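Local coordinates for sulfonate ABC transporter, periplasmic sulfonate-binding protein SsuA (Methylobacillus flagellatus, PDB 3UIF) that probably captures sulfonates or related sulfate esters in the periplasm and hands them to an ABC transporter for uptake into the cell, at residues 120-126 with 148-154; 195-199 with 261-265; 218-223 with 308-313; 238-243 with 255-259. All coordinates share one frame; numbering follows the deposited sequence.

Interaction 1: residues 120-126 with 148-154. With SO4 (sulfate ion), chain B.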
loop_
_atom_site.group_PDB
_atom_site.type_symbol
_atom_site.label_atom_id
_atom_site.label_comp_id
_atom_site.label_asym_id
_atom_site.label_seq_id
_atom_site.Cartn_x
_atom_site.Cartn_y
_atom_site.Cartn_z
ATOM N N LYS A 120 12.121 15.825 21.092
ATOM C CA LYS A 120 10.801 16.438 20.911
ATOM C C LYS A 120 9.675 15.410 20.828
ATOM O O LYS A 120 9.927 14.206 20.734
ATOM C CB LYS A 120 10.786 17.318 19.654
ATOM C CG LYS A 120 11.824 18.428 19.637
ATOM C CD LYS A 120 11.345 19.683 20.338
ATOM C CE LYS A 120 12.396 20.780 20.261
ATOM N NZ LYS A 120 11.975 21.952 21.073
ATOM N N LYS A 121 8.437 15.907 20.882
ATOM C CA LYS A 121 7.214 15.099 20.701
ATOM C C LYS A 121 6.841 14.923 19.224
ATOM O O LYS A 121 6.595 15.902 18.519
ATOM C CB LYS A 121 6.038 15.739 21.451
ATOM C CG LYS A 121 5.827 15.228 22.874
ATOM C CD LYS A 121 4.938 16.159 23.698
ATOM C CE LYS A 121 5.745 17.201 24.467
ATOM N NZ LYS A 121 4.929 18.385 24.874
ATOM N N ILE A 122 6.813 13.674 18.760
ATOM C CA ILE A 122 6.335 13.363 17.410
ATOM C C ILE A 122 5.141 12.404 17.455
ATOM O O ILE A 122 5.243 11.279 17.973
ATOM C CB ILE A 122 7.455 12.840 16.469
ATOM C CG1 ILE A 122 8.609 13.850 16.384
ATOM C CG2 ILE A 122 6.912 12.578 15.066
ATOM C CD1 ILE A 122 9.923 13.261 15.931
ATOM N N ALA A 123 4.017 12.885 16.915
ATOM C CA ALA A 123 2.783 12.115 16.776
ATOM C C ALA A 123 2.925 11.107 15.642
ATOM O O ALA A 123 3.159 11.481 14.487
ATOM C CB ALA A 123 1.601 13.049 16.525
ATOM N N LEU A 124 2.810 9.825 15.976
ATOM C CA LEU A 124 2.941 8.762 14.982
ATOM C C LEU A 124 2.048 7.583 15.330
ATOM O O LEU A 124 2.076 7.087 16.460
ATOM C CB LEU A 124 4.396 8.299 14.886
ATOM C CG LEU A 124 4.699 6.939 14.241
ATOM C CD1 LEU A 124 4.507 6.950 12.725
ATOM C CD2 LEU A 124 6.108 6.484 14.612
ATOM N N HIS A 125 1.264 7.122 14.358
ATOM C CA HIS A 125 0.402 5.976 14.615
ATOM C C HIS A 125 1.153 4.676 14.594
ATOM O O HIS A 125 1.345 4.073 13.540
ATOM C CB HIS A 125 -0.790 5.931 13.669
ATOM C CG HIS A 125 -1.956 5.145 14.222
ATOM N ND1 HIS A 125 -2.953 4.676 13.447
ATOM C CD2 HIS A 125 -2.244 4.738 15.523
ATOM C CE1 HIS A 125 -3.833 4.012 14.214
ATOM N NE2 HIS A 125 -3.400 4.055 15.483
ATOM N N ARG A 126 1.559 4.228 15.776
ATOM C CA ARG A 126 2.397 3.032 15.913
ATOM C C ARG A 126 1.750 1.742 15.412
ATOM O O ARG A 126 0.537 1.565 15.519
ATOM C CB ARG A 126 2.881 2.894 17.346
ATOM C CG ARG A 126 3.654 4.132 17.763
ATOM C CD ARG A 126 4.450 3.896 19.023
ATOM N NE ARG A 126 5.723 3.255 18.738
ATOM C CZ ARG A 126 6.702 3.144 19.626
ATOM N NH1 ARG A 126 6.553 3.638 20.855
ATOM N NH2 ARG A 126 7.835 2.547 19.280
ATOM N N PHE A 148 13.236 10.427 20.818
ATOM C CA PHE A 148 12.023 11.201 20.702
ATOM C C PHE A 148 10.997 10.726 21.710
ATOM O O PHE A 148 11.009 9.562 22.119
ATOM C CB PHE A 148 11.476 11.082 19.285
ATOM C CG PHE A 148 12.503 11.341 18.211
ATOM C CD1 PHE A 148 12.735 12.636 17.746
ATOM C CD2 PHE A 148 13.243 10.291 17.666
ATOM C CE1 PHE A 148 13.674 12.877 16.754
ATOM C CE2 PHE A 148 14.189 10.530 16.683
ATOM C CZ PHE A 148 14.403 11.823 16.223
ATOM N N LYS A 149 10.128 11.637 22.137
ATOM C CA LYS A 149 8.887 11.228 22.774
ATOM C C LYS A 149 7.873 10.937 21.644
ATOM O O LYS A 149 7.426 11.849 20.940
ATOM C CB LYS A 149 8.384 12.289 23.771
ATOM C CG LYS A 149 7.192 11.850 24.628
ATOM C CD LYS A 149 6.923 12.837 25.763
ATOM C CE LYS A 149 6.197 12.178 26.937
ATOM N NZ LYS A 149 6.225 12.985 28.198
ATOM N N ILE A 150 7.554 9.658 21.459
ATOM C CA ILE A 150 6.574 9.245 20.461
ATOM C C ILE A 150 5.173 9.208 21.049
ATOM O O ILE A 150 4.875 8.382 21.913
ATOM C CB ILE A 150 6.888 7.850 19.852
ATOM C CG1 ILE A 150 8.374 7.714 19.478
ATOM C CG2 ILE A 150 5.959 7.557 18.674
ATOM C CD1 ILE A 150 8.842 8.644 18.380
ATOM N N VAL A 151 4.321 10.101 20.556
ATOM C CA VAL A 151 2.908 10.132 20.928
ATOM C C VAL A 151 2.164 9.197 19.983
ATOM O O VAL A 151 2.087 9.463 18.785
ATOM C CB VAL A 151 2.316 11.575 20.848
ATOM C CG1 VAL A 151 0.917 11.644 21.457
ATOM C CG2 VAL A 151 3.229 12.598 21.522
ATOM N N ASN A 152 1.637 8.094 20.511
ATOM C CA ASN A 152 0.918 7.130 19.679
ATOM C C ASN A 152 -0.580 7.464 19.506
ATOM O O ASN A 152 -1.400 7.171 20.384
ATOM C CB ASN A 152 1.144 5.696 20.182
ATOM C CG ASN A 152 0.381 4.656 19.377
ATOM O OD1 ASN A 152 0.127 4.825 18.180
ATOM N ND2 ASN A 152 0.009 3.569 20.032
ATOM N N VAL A 153 -0.909 8.076 18.363
ATOM C CA VAL A 153 -2.270 8.526 18.031
ATOM C C VAL A 153 -2.605 8.295 16.550
ATOM O O VAL A 153 -1.715 8.281 15.693
ATOM C CB VAL A 153 -2.476 10.031 18.332
ATOM C CG1 VAL A 153 -2.502 10.299 19.835
ATOM C CG2 VAL A 153 -1.417 10.883 17.643
ATOM N N ASN A 154 -3.887 8.132 16.233
ATOM C CA ASN A 154 -4.286 8.061 14.830
ATOM C C ASN A 154 -3.996 9.392 14.084
ATOM O O ASN A 154 -3.711 10.408 14.709
ATOM C CB ASN A 154 -5.748 7.613 14.692
ATOM C CG ASN A 154 -6.712 8.531 15.414
ATOM O OD1 ASN A 154 -7.111 9.571 14.889
ATOM N ND2 ASN A 154 -7.099 8.146 16.627
HETATM S S SO4 B . -5.239 4.619 10.777
HETATM O O1 SO4 B . -5.917 5.556 9.831
HETATM O O2 SO4 B . -5.063 3.325 10.050
HETATM O O3 SO4 B . -3.927 5.155 11.235
HETATM O O4 SO4 B . -6.020 4.452 12.034
HETATM O O HOH W 1 4.154 5.280 21.789
#

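Interaction 2: residues 195-199 with 261-265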
loop_
_atom_site.group_PDB
_atom_site.type_symbol
_atom_site.label_atom_id
_atom_site.label_comp_id
_atom_site.label_asym_id
_atom_site.label_seq_id
_atom_site.Cartn_x
_atom_site.Cartn_y
_atom_site.Cartn_z
ATOM N N PRO A 195 14.610 6.276 -1.066
ATOM C CA PRO A 195 14.610 5.114 -1.966
ATOM C C PRO A 195 13.198 4.571 -2.173
ATOM O O PRO A 195 12.324 4.725 -1.302
ATOM C CB PRO A 195 15.439 4.085 -1.216
ATOM C CG PRO A 195 16.344 4.889 -0.355
ATOM C CD PRO A 195 15.581 6.120 0.031
ATOM N N VAL A 196 12.988 3.937 -3.319
ATOM C CA VAL A 196 11.684 3.403 -3.702
ATOM C C VAL A 196 11.065 2.457 -2.659
ATOM O O VAL A 196 9.858 2.465 -2.482
ATOM C CB VAL A 196 11.752 2.711 -5.086
ATOM C CG1 VAL A 196 10.416 2.075 -5.440
ATOM C CG2 VAL A 196 12.153 3.715 -6.158
ATOM N N ASP A 197 11.890 1.656 -1.980
ATOM C CA ASP A 197 11.407 0.688 -0.978
ATOM C C ASP A 197 10.838 1.273 0.327
ATOM O O ASP A 197 10.217 0.552 1.092
ATOM C CB ASP A 197 12.479 -0.363 -0.652
ATOM C CG ASP A 197 13.788 0.246 -0.242
ATOM O OD1 ASP A 197 14.234 0.056 0.919
ATOM O OD2 ASP A 197 14.384 0.934 -1.095
ATOM N N TRP A 198 11.049 2.562 0.575
ATOM C CA TRP A 198 10.481 3.215 1.759
ATOM C C TRP A 198 9.024 3.528 1.586
ATOM O O TRP A 198 8.333 3.864 2.548
ATOM C CB TRP A 198 11.207 4.504 2.070
ATOM C CG TRP A 198 12.663 4.351 2.420
ATOM C CD1 TRP A 198 13.554 3.377 1.984
ATOM C CD2 TRP A 198 13.460 5.248 3.260
ATOM N NE1 TRP A 198 14.805 3.595 2.499
ATOM C CE2 TRP A 198 14.819 4.702 3.266
ATOM C CE3 TRP A 198 13.191 6.407 3.992
ATOM C CZ2 TRP A 198 15.840 5.299 3.974
ATOM C CZ3 TRP A 198 14.244 7.007 4.694
ATOM C CH2 TRP A 198 15.532 6.462 4.684
ATOM N N LYS A 199 8.547 3.435 0.353
ATOM C CA LYS A 199 7.157 3.664 0.040
ATOM C C LYS A 199 6.326 2.446 0.415
ATOM O O LYS A 199 6.843 1.329 0.463
ATOM C CB LYS A 199 7.022 3.937 -1.446
ATOM C CG LYS A 199 7.208 5.389 -1.838
ATOM C CD LYS A 199 7.652 5.463 -3.295
ATOM C CE LYS A 199 8.075 6.868 -3.678
ATOM N NZ LYS A 199 6.944 7.427 -4.446
ATOM N N GLN A 261 5.676 15.772 -8.007
ATOM C CA GLN A 261 7.103 15.945 -7.716
ATOM C C GLN A 261 7.789 14.728 -7.049
ATOM O O GLN A 261 8.811 14.855 -6.374
ATOM C CB GLN A 261 7.348 17.245 -6.930
ATOM C CG GLN A 261 6.730 18.471 -7.593
ATOM C CD GLN A 261 7.291 19.781 -7.074
ATOM O OE1 GLN A 261 7.018 20.186 -5.941
ATOM N NE2 GLN A 261 8.082 20.468 -7.915
ATOM N N ASP A 262 7.235 13.552 -7.298
ATOM C CA ASP A 262 7.732 12.295 -6.751
ATOM C C ASP A 262 8.950 11.799 -7.567
ATOM O O ASP A 262 9.065 12.110 -8.755
ATOM C CB ASP A 262 6.584 11.272 -6.786
ATOM C CG ASP A 262 6.754 10.127 -5.777
ATOM O OD1 ASP A 262 7.873 9.884 -5.243
ATOM O OD2 ASP A 262 5.736 9.439 -5.543
ATOM N N ASN A 263 9.860 11.054 -6.940
ATOM C CA ASN A 263 10.961 10.445 -7.698
ATOM C C ASN A 263 10.555 9.157 -8.431
ATOM O O ASN A 263 11.385 8.480 -9.035
ATOM C CB ASN A 263 12.213 10.226 -6.833
ATOM C CG ASN A 263 11.974 9.308 -5.647
ATOM O OD1 ASN A 263 10.869 8.803 -5.410
ATOM N ND2 ASN A 263 13.017 9.112 -4.875
ATOM N N VAL A 264 9.269 8.835 -8.351
ATOM C CA VAL A 264 8.681 7.721 -9.084
ATOM C C VAL A 264 7.536 8.258 -9.956
ATOM O O VAL A 264 6.593 8.878 -9.450
ATOM C CB VAL A 264 8.169 6.628 -8.117
ATOM C CG1 VAL A 264 7.530 5.488 -8.895
ATOM C CG2 VAL A 264 9.302 6.109 -7.229
ATOM N N SER A 265 7.638 8.044 -11.262
ATOM C CA SER A 265 6.646 8.532 -12.216
ATOM C C SER A 265 5.269 7.933 -11.980
ATOM O O SER A 265 5.118 6.965 -11.242
ATOM C CB SER A 265 7.084 8.225 -13.643
ATOM O OG SER A 265 6.786 6.896 -13.981
#

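Interaction 3: residues 218-223 with 308-313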
loop_
_atom_site.group_PDB
_atom_site.type_symbol
_atom_site.label_atom_id
_atom_site.label_comp_id
_atom_site.label_asym_id
_atom_site.label_seq_id
_atom_site.Cartn_x
_atom_site.Cartn_y
_atom_site.Cartn_z
ATOM N N THR A 218 -5.843 -18.464 -11.418
ATOM C CA THR A 218 -4.984 -17.462 -10.793
ATOM C C THR A 218 -4.417 -16.580 -11.885
ATOM O O THR A 218 -4.411 -15.361 -11.767
ATOM C CB THR A 218 -3.846 -18.093 -9.961
ATOM O OG1 THR A 218 -4.398 -18.917 -8.923
ATOM C CG2 THR A 218 -2.960 -17.006 -9.322
ATOM N N GLN A 219 -3.976 -17.215 -12.965
ATOM C CA GLN A 219 -3.435 -16.517 -14.126
ATOM C C GLN A 219 -4.463 -15.596 -14.774
ATOM O O GLN A 219 -4.142 -14.469 -15.143
ATOM C CB GLN A 219 -2.910 -17.513 -15.156
ATOM C CG GLN A 219 -2.209 -16.851 -16.333
ATOM C CD GLN A 219 -0.968 -16.102 -15.907
ATOM O OE1 GLN A 219 0.020 -16.708 -15.474
ATOM N NE2 GLN A 219 -1.013 -14.764 -16.012
ATOM N N ALA A 220 -5.693 -16.071 -14.902
ATOM C CA ALA A 220 -6.726 -15.297 -15.542
ATOM C C ALA A 220 -6.947 -14.016 -14.740
ATOM O O ALA A 220 -7.045 -12.920 -15.304
ATOM C CB ALA A 220 -7.996 -16.113 -15.672
ATOM N N ILE A 221 -6.956 -14.156 -13.415
ATOM C CA ILE A 221 -7.061 -13.010 -12.505
ATOM C C ILE A 221 -5.916 -12.008 -12.645
ATOM O O ILE A 221 -6.149 -10.810 -12.809
ATOM C CB ILE A 221 -7.262 -13.479 -11.057
ATOM C CG1 ILE A 221 -8.747 -13.648 -10.809
ATOM C CG2 ILE A 221 -6.727 -12.475 -10.041
ATOM C CD1 ILE A 221 -9.055 -14.847 -9.965
ATOM N N VAL A 222 -4.687 -12.506 -12.593
ATOM C CA VAL A 222 -3.505 -11.660 -12.770
ATOM C C VAL A 222 -3.452 -10.975 -14.146
ATOM O O VAL A 222 -3.241 -9.757 -14.234
ATOM C CB VAL A 222 -2.198 -12.422 -12.493
ATOM C CG1 VAL A 222 -1.020 -11.473 -12.610
ATOM C CG2 VAL A 222 -2.236 -13.062 -11.104
ATOM N N THR A 223 -3.654 -11.739 -15.216
ATOM C CA THR A 223 -3.710 -11.143 -16.542
ATOM C C THR A 223 -4.790 -10.053 -16.586
ATOM O O THR A 223 -4.523 -8.937 -17.034
ATOM C CB THR A 223 -3.956 -12.191 -17.628
ATOM O OG1 THR A 223 -2.811 -13.044 -17.730
ATOM C CG2 THR A 223 -4.202 -11.530 -18.949
ATOM N N HIS A 308 5.638 -15.588 -10.938
ATOM C CA HIS A 308 5.315 -16.369 -12.145
ATOM C C HIS A 308 4.153 -15.842 -12.964
ATOM O O HIS A 308 4.180 -15.920 -14.194
ATOM C CB HIS A 308 5.133 -17.865 -11.816
ATOM C CG HIS A 308 4.514 -18.674 -12.942
ATOM N ND1 HIS A 308 5.173 -18.949 -14.095
ATOM C CD2 HIS A 308 3.240 -19.261 -13.066
ATOM C CE1 HIS A 308 4.368 -19.686 -14.911
ATOM N NE2 HIS A 308 3.186 -19.872 -14.279
ATOM N N PHE A 309 3.138 -15.295 -12.299
ATOM C CA PHE A 309 1.915 -14.838 -12.971
ATOM C C PHE A 309 2.027 -13.493 -13.704
ATOM O O PHE A 309 1.404 -13.309 -14.760
ATOM C CB PHE A 309 0.739 -14.839 -11.991
ATOM C CG PHE A 309 0.485 -16.180 -11.396
ATOM C CD1 PHE A 309 -0.150 -17.174 -12.139
ATOM C CD2 PHE A 309 0.933 -16.480 -10.114
ATOM C CE1 PHE A 309 -0.359 -18.442 -11.601
ATOM C CE2 PHE A 309 0.721 -17.743 -9.565
ATOM C CZ PHE A 309 0.075 -18.729 -10.315
ATOM N N VAL A 310 2.801 -12.569 -13.137
ATOM C CA VAL A 310 3.066 -11.281 -13.756
ATOM C C VAL A 310 3.983 -11.462 -14.986
ATOM O O VAL A 310 3.744 -10.877 -16.061
ATOM C CB VAL A 310 3.667 -10.309 -12.722
ATOM C CG1 VAL A 310 4.394 -9.142 -13.390
ATOM C CG2 VAL A 310 2.585 -9.844 -11.751
ATOM N N ALA A 311 5.013 -12.297 -14.819
ATOM C CA ALA A 311 5.882 -12.725 -15.915
ATOM C C ALA A 311 5.064 -13.298 -17.086
ATOM O O ALA A 311 5.235 -12.851 -18.232
ATOM C CB ALA A 311 6.912 -13.730 -15.420
ATOM N N THR A 312 4.179 -14.265 -16.808
ATOM C CA THR A 312 3.332 -14.836 -17.867
ATOM C C THR A 312 2.442 -13.744 -18.488
ATOM O O THR A 312 2.364 -13.616 -19.719
ATOM C CB THR A 312 2.493 -16.048 -17.378
ATOM O OG1 THR A 312 3.369 -17.087 -16.932
ATOM C CG2 THR A 312 1.609 -16.608 -18.488
ATOM N N ALA A 313 1.817 -12.940 -17.629
ATOM C CA ALA A 313 0.897 -11.883 -18.060
ATOM C C ALA A 313 1.534 -10.805 -18.940
ATOM O O ALA A 313 0.939 -10.426 -19.945
ATOM C CB ALA A 313 0.192 -11.258 -16.865
HETATM O O HOH W 2 0.797 -19.127 -15.641
#

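Interaction 4: residues 238-243 with 255-259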
loop_
_atom_site.group_PDB
_atom_site.type_symbol
_atom_site.label_atom_id
_atom_site.label_comp_id
_atom_site.label_asym_id
_atom_site.label_seq_id
_atom_site.Cartn_x
_atom_site.Cartn_y
_atom_site.Cartn_z
ATOM N N LYS A 238 -4.473 9.480 -15.768
ATOM C CA LYS A 238 -4.161 9.925 -14.432
ATOM C C LYS A 238 -5.306 10.771 -13.826
ATOM O O LYS A 238 -5.750 10.513 -12.713
ATOM C CB LYS A 238 -2.815 10.642 -14.430
ATOM C CG LYS A 238 -2.410 11.210 -13.082
ATOM C CD LYS A 238 -1.059 11.904 -13.128
ATOM C CE LYS A 238 -0.805 12.617 -11.810
ATOM N NZ LYS A 238 0.612 13.039 -11.626
ATOM N N GLU A 239 -5.809 11.750 -14.574
ATOM C CA GLU A 239 -6.908 12.589 -14.103
ATOM C C GLU A 239 -8.195 11.804 -13.824
ATOM O O GLU A 239 -8.885 12.075 -12.834
ATOM C CB GLU A 239 -7.173 13.749 -15.064
ATOM C CG GLU A 239 -6.447 15.020 -14.662
ATOM C CD GLU A 239 -6.677 15.398 -13.190
ATOM O OE1 GLU A 239 -5.729 15.208 -12.384
ATOM O OE2 GLU A 239 -7.795 15.881 -12.831
ATOM N N THR A 240 -8.518 10.841 -14.688
ATOM C CA THR A 240 -9.652 9.957 -14.435
ATOM C C THR A 240 -9.487 9.197 -13.111
ATOM O O THR A 240 -10.405 9.201 -12.287
ATOM C CB THR A 240 -9.931 8.997 -15.613
ATOM O OG1 THR A 240 -10.158 9.767 -16.799
ATOM C CG2 THR A 240 -11.173 8.191 -15.352
ATOM N N TYR A 241 -8.321 8.581 -12.896
ATOM C CA TYR A 241 -8.044 7.942 -11.618
ATOM C C TYR A 241 -8.280 8.899 -10.440
ATOM O O TYR A 241 -9.027 8.570 -9.521
ATOM C CB TYR A 241 -6.635 7.339 -11.552
ATOM C CG TYR A 241 -6.271 6.924 -10.143
ATOM C CD1 TYR A 241 -6.774 5.737 -9.584
ATOM C CD2 TYR A 241 -5.472 7.753 -9.342
ATOM C CE1 TYR A 241 -6.469 5.377 -8.275
ATOM C CE2 TYR A 241 -5.167 7.410 -8.039
ATOM C CZ TYR A 241 -5.661 6.225 -7.511
ATOM O OH TYR A 241 -5.336 5.904 -6.222
ATOM N N ILE A 242 -7.671 10.081 -10.486
ATOM C CA ILE A 242 -7.807 11.071 -9.418
ATOM C C ILE A 242 -9.276 11.408 -9.099
ATOM O O ILE A 242 -9.673 11.499 -7.929
ATOM C CB ILE A 242 -7.030 12.387 -9.739
ATOM C CG1 ILE A 242 -5.518 12.147 -9.902
ATOM C CG2 ILE A 242 -7.296 13.457 -8.683
ATOM C CD1 ILE A 242 -4.849 11.409 -8.764
ATOM N N ARG A 243 -10.067 11.582 -10.150
ATOM C CA ARG A 243 -11.450 11.987 -9.975
ATOM C C ARG A 243 -12.375 10.809 -9.651
ATOM O O ARG A 243 -13.328 10.978 -8.894
ATOM C CB ARG A 243 -11.939 12.785 -11.189
ATOM C CG ARG A 243 -11.155 14.070 -11.414
ATOM C CD ARG A 243 -11.630 14.811 -12.651
ATOM N NE ARG A 243 -10.772 15.943 -12.989
ATOM C CZ ARG A 243 -11.023 17.198 -12.640
ATOM N NH1 ARG A 243 -12.111 17.490 -11.937
ATOM N NH2 ARG A 243 -10.188 18.164 -12.997
ATOM N N ASN A 255 -5.205 14.202 -3.114
ATOM C CA ASN A 255 -4.895 12.961 -3.854
ATOM C C ASN A 255 -3.898 13.206 -4.969
ATOM O O ASN A 255 -3.057 12.368 -5.258
ATOM C CB ASN A 255 -6.175 12.351 -4.462
ATOM C CG ASN A 255 -7.030 11.630 -3.439
ATOM O OD1 ASN A 255 -6.708 10.512 -3.050
ATOM N ND2 ASN A 255 -8.111 12.271 -2.984
ATOM N N ARG A 256 -4.005 14.381 -5.576
ATOM C CA ARG A 256 -3.218 14.785 -6.730
ATOM C C ARG A 256 -1.794 15.125 -6.302
ATOM O O ARG A 256 -0.834 14.897 -7.037
ATOM C CB ARG A 256 -3.903 15.984 -7.409
ATOM C CG ARG A 256 -3.299 16.457 -8.721
ATOM C CD ARG A 256 -4.142 17.562 -9.364
ATOM N NE ARG A 256 -5.456 17.060 -9.803
ATOM C CZ ARG A 256 -6.638 17.465 -9.329
ATOM N NH1 ARG A 256 -6.720 18.422 -8.396
ATOM N NH2 ARG A 256 -7.753 16.918 -9.806
ATOM N N ARG A 257 -1.667 15.646 -5.087
ATOM C CA ARG A 257 -0.364 16.058 -4.574
ATOM C C ARG A 257 0.498 14.887 -4.141
ATOM O O ARG A 257 1.727 14.976 -4.142
ATOM C CB ARG A 257 -0.533 17.068 -3.453
ATOM C CG ARG A 257 -0.635 18.458 -4.017
ATOM C CD ARG A 257 -0.880 19.456 -2.923
ATOM N NE ARG A 257 -2.263 19.389 -2.482
ATOM C CZ ARG A 257 -2.763 20.157 -1.531
ATOM N NH1 ARG A 257 -1.978 21.039 -0.929
ATOM N NH2 ARG A 257 -4.034 20.041 -1.179
ATOM N N GLU A 258 -0.157 13.795 -3.773
ATOM C CA GLU A 258 0.522 12.551 -3.444
ATOM C C GLU A 258 1.440 12.088 -4.595
ATOM O O GLU A 258 2.496 11.497 -4.344
ATOM C CB GLU A 258 -0.512 11.474 -3.028
ATOM C CG GLU A 258 -0.059 10.011 -3.079
ATOM C CD GLU A 258 1.076 9.678 -2.115
ATOM O OE1 GLU A 258 1.625 8.561 -2.209
ATOM O OE2 GLU A 258 1.444 10.499 -1.260
ATOM N N TYR A 259 1.054 12.397 -5.835
ATOM C CA TYR A 259 1.832 12.022 -7.019
ATOM C C TYR A 259 2.694 13.149 -7.567
ATOM O O TYR A 259 3.432 12.969 -8.517
ATOM C CB TYR A 259 0.908 11.460 -8.104
ATOM C CG TYR A 259 0.219 10.221 -7.618
ATOM C CD1 TYR A 259 0.824 8.981 -7.755
ATOM C CD2 TYR A 259 -1.004 10.291 -6.947
ATOM C CE1 TYR A 259 0.223 7.839 -7.283
ATOM C CE2 TYR A 259 -1.611 9.149 -6.457
ATOM C CZ TYR A 259 -0.992 7.922 -6.632
ATOM O OH TYR A 259 -1.574 6.763 -6.157
HETATM O O HOH W 3 0.040 14.714 -9.671
#

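Interaction 1: residues 120-126 with 148-154
Lys121, Ile122 and Ala123 pair in parallel with Lys149, Ile150 and Val151, and the backbone amides carry most of the polar contact. Ile122 N gives its hydrogen to Lys149 O at 2.9 Å, Leu124 N to Val151 O; in return Ile122 O accepts from Val151 N, and Lys120 O from Lys149 N. Beyond the strands a side chain takes over: Asn152 has CG anti to its own N (chi1 178°), which brings OD1 to 2.9 Å from Arg126 N. A water joins Arg126 NH1 to Ile150 O.

Ile122 CD1 meets Phe148 CD1, small Ala123 leaves room for Val153, its CB 3.9 Å from Val153 CG2, and the aliphatic stems of Lys121 and Lys149 run side by side.

The His125 ring has Asn154 CA centred over one face (CH-pi, 3.8 Å), while ND1 faces O3 of a sulfate, probably from the crystallisation liquor, which Arg128 also binds; the bond is modelled very short, so its length is doubtful. With an alanine here Asn154 CA would lose the ring beneath it, and the anion would probably be held less firmly.

Together with helix 130-140, whose Phe134 touches Leu124, the strands make a beta-alpha-beta unit at one edge of a mixed five-stranded sheet.

Interaction 2: residues 195-199 with 261-265
Lys199 reaches across to Asp262, Asn263 and Val264, and its chain explains most of this small contact. CB points toward the 261-265 loop, and CG and CD carry the chain onward as a long flexible spacer, which is why lysine can span a gap that a shorter side chain could not. Against the 261-265 loop the first close encounters come at CE. Lys199 CE sits 3.8 Å from Val264 CG2, an apolar touch, and near Asn263 OD1 as the two side chains slide past each other in opposite directions. A bend at the last torsion (chi4 -103°) then presents NZ to the Asp262 carboxylate. Lys199 NZ takes both Asp262 oxygens in a salt bridge, lying 2.7 Å from OD1, on its syn lone pair, and 2.6 Å from OD2. Asp262 OD2 also receives Arg269 and Asn100 ND2, so several donors share one acid.

Beside this polar tip, Val196 CG2 meets Val264 CG2 at 3.9 Å, the two branched side chains crossing nearly at right angles. Asn263 turns its ND2 elsewhere, to the carbonyl of Ala194.

The 195-199 loop belongs to the connection from strand 185-190 of one sheet to strand 202-207 of the other; Trp198 rests on helix 130-140, and Asp197 O bonds His281 of helix 276-291. The 261-265 loop links helix 252-257 to that same helix 276-291.

Interaction 3: residues 218-223 with 308-313
Gln219 and Phe309 owe their meeting to torsions: Gln219 CG is anti to the backbone N (chi1 -174°) and the chain folds at chi2 (63°), turning the amide toward helix 308-316, while Phe309 CG lies beside its own N and lays the ring next to Thr218. This is helix-to-helix packing: the axes of the short segments 218-223 and 308-313 approach to 9.0 Å and cross at -62°.

Thr218 CG2 stands over the centre of the Phe309 ring, a CH-pi contact of 3.6 Å, and His308 CD2 covers the opposite face toward its rim. Threonine suits, since its methyl meets the ring while OG1 bonds Asn214 O. Val222 fills the middle, CG2 against Phe309 CB and CG1 against Val310 CG2 at 4.0 Å. Small Ala313 lets the helices approach near Thr223, whose OG1 meets its CB. Val92 of strand 89-94 touches Val222 and Phe309.

The Gln219 amide has partners at both ends, firm ones at NE2. A water bridges its OE1 to His308 NE2, weakly at the histidine. Gln219 NE2 donates to Thr223 OG1 and, 3.1 Å away and in the carbonyl plane, to a lone pair of Phe309 O, which accepts from Ala313 N as well.

Interaction 4: residues 238-243 with 255-259
Ile242 meets Arg256, Asn255 and Tyr259 in the buried, closely packed part of the contact. Ile242 CG2 lies 3.7 Å from Arg256 NH2, approaching the guanidinium obliquely, while CD1 extends toward Asn255 O and the Tyr259 ring. A branched isoleucine suits this place because its two ends reach different partners. Alongside, Tyr241 and Tyr259 cross nearly at right angles, Tyr241 CE2 and Tyr259 CE2 4.3 Å apart, and both rings find edge-to-face partners elsewhere, in Trp270 and Trp266.

The more exposed side is polar. Lys238, fully extended past Tyr259 CB, has no direct polar bond across: a water accepts from its NZ and donates to Arg256 O. Tyr259 OH hydrogen-bonds a glycerol, probably from the crystallisation liquor. Here too Arg256 grips Glu239 side-on. Arg256 NE donates to Glu239 OE1 at 3.2 Å, nearly straight (165°), with the oxygen at the edge of the guanidinium plane. Arg256 NH2 donates to the syn lone pair of Glu239 OE2, also at 3.2 Å, though tilted out of that plane; the carboxylate and guanidinium planes stand 40° apart.

With a leucine in place of Arg256, Glu239 would probably lose its two-point partner from 255-259. In one of its two conformers Arg243 adds weak salt-bridge bonds to OE2, so its share is uncertain. The Glu239 charge would probably offset the closeness of the two guanidinium groups in that conformer.

Interaction 1 comes first and is complete before the others open. Interactions 2 and 3 then alternate along the chain, while interaction 4 forms and closes between their halves; its 255-259 segment almost runs into 261-265, and the centres of interactions 2 and 4 lie about 16 Å apart. Interactions 1 and 3 lie on opposite sides of the chain's centre, about 41 Å between centres: one edges the five-stranded sheet, the other packs on strand 89-94 of the six-stranded sheet. Interaction 2, its centre about 24 Å from that of interaction 1 and about 25 Å from that of interaction 3, involves a connection between the two sheets. This two-lobed plan is consistent with a periplasmic binding protein, whose ligand is generally held between the lobes.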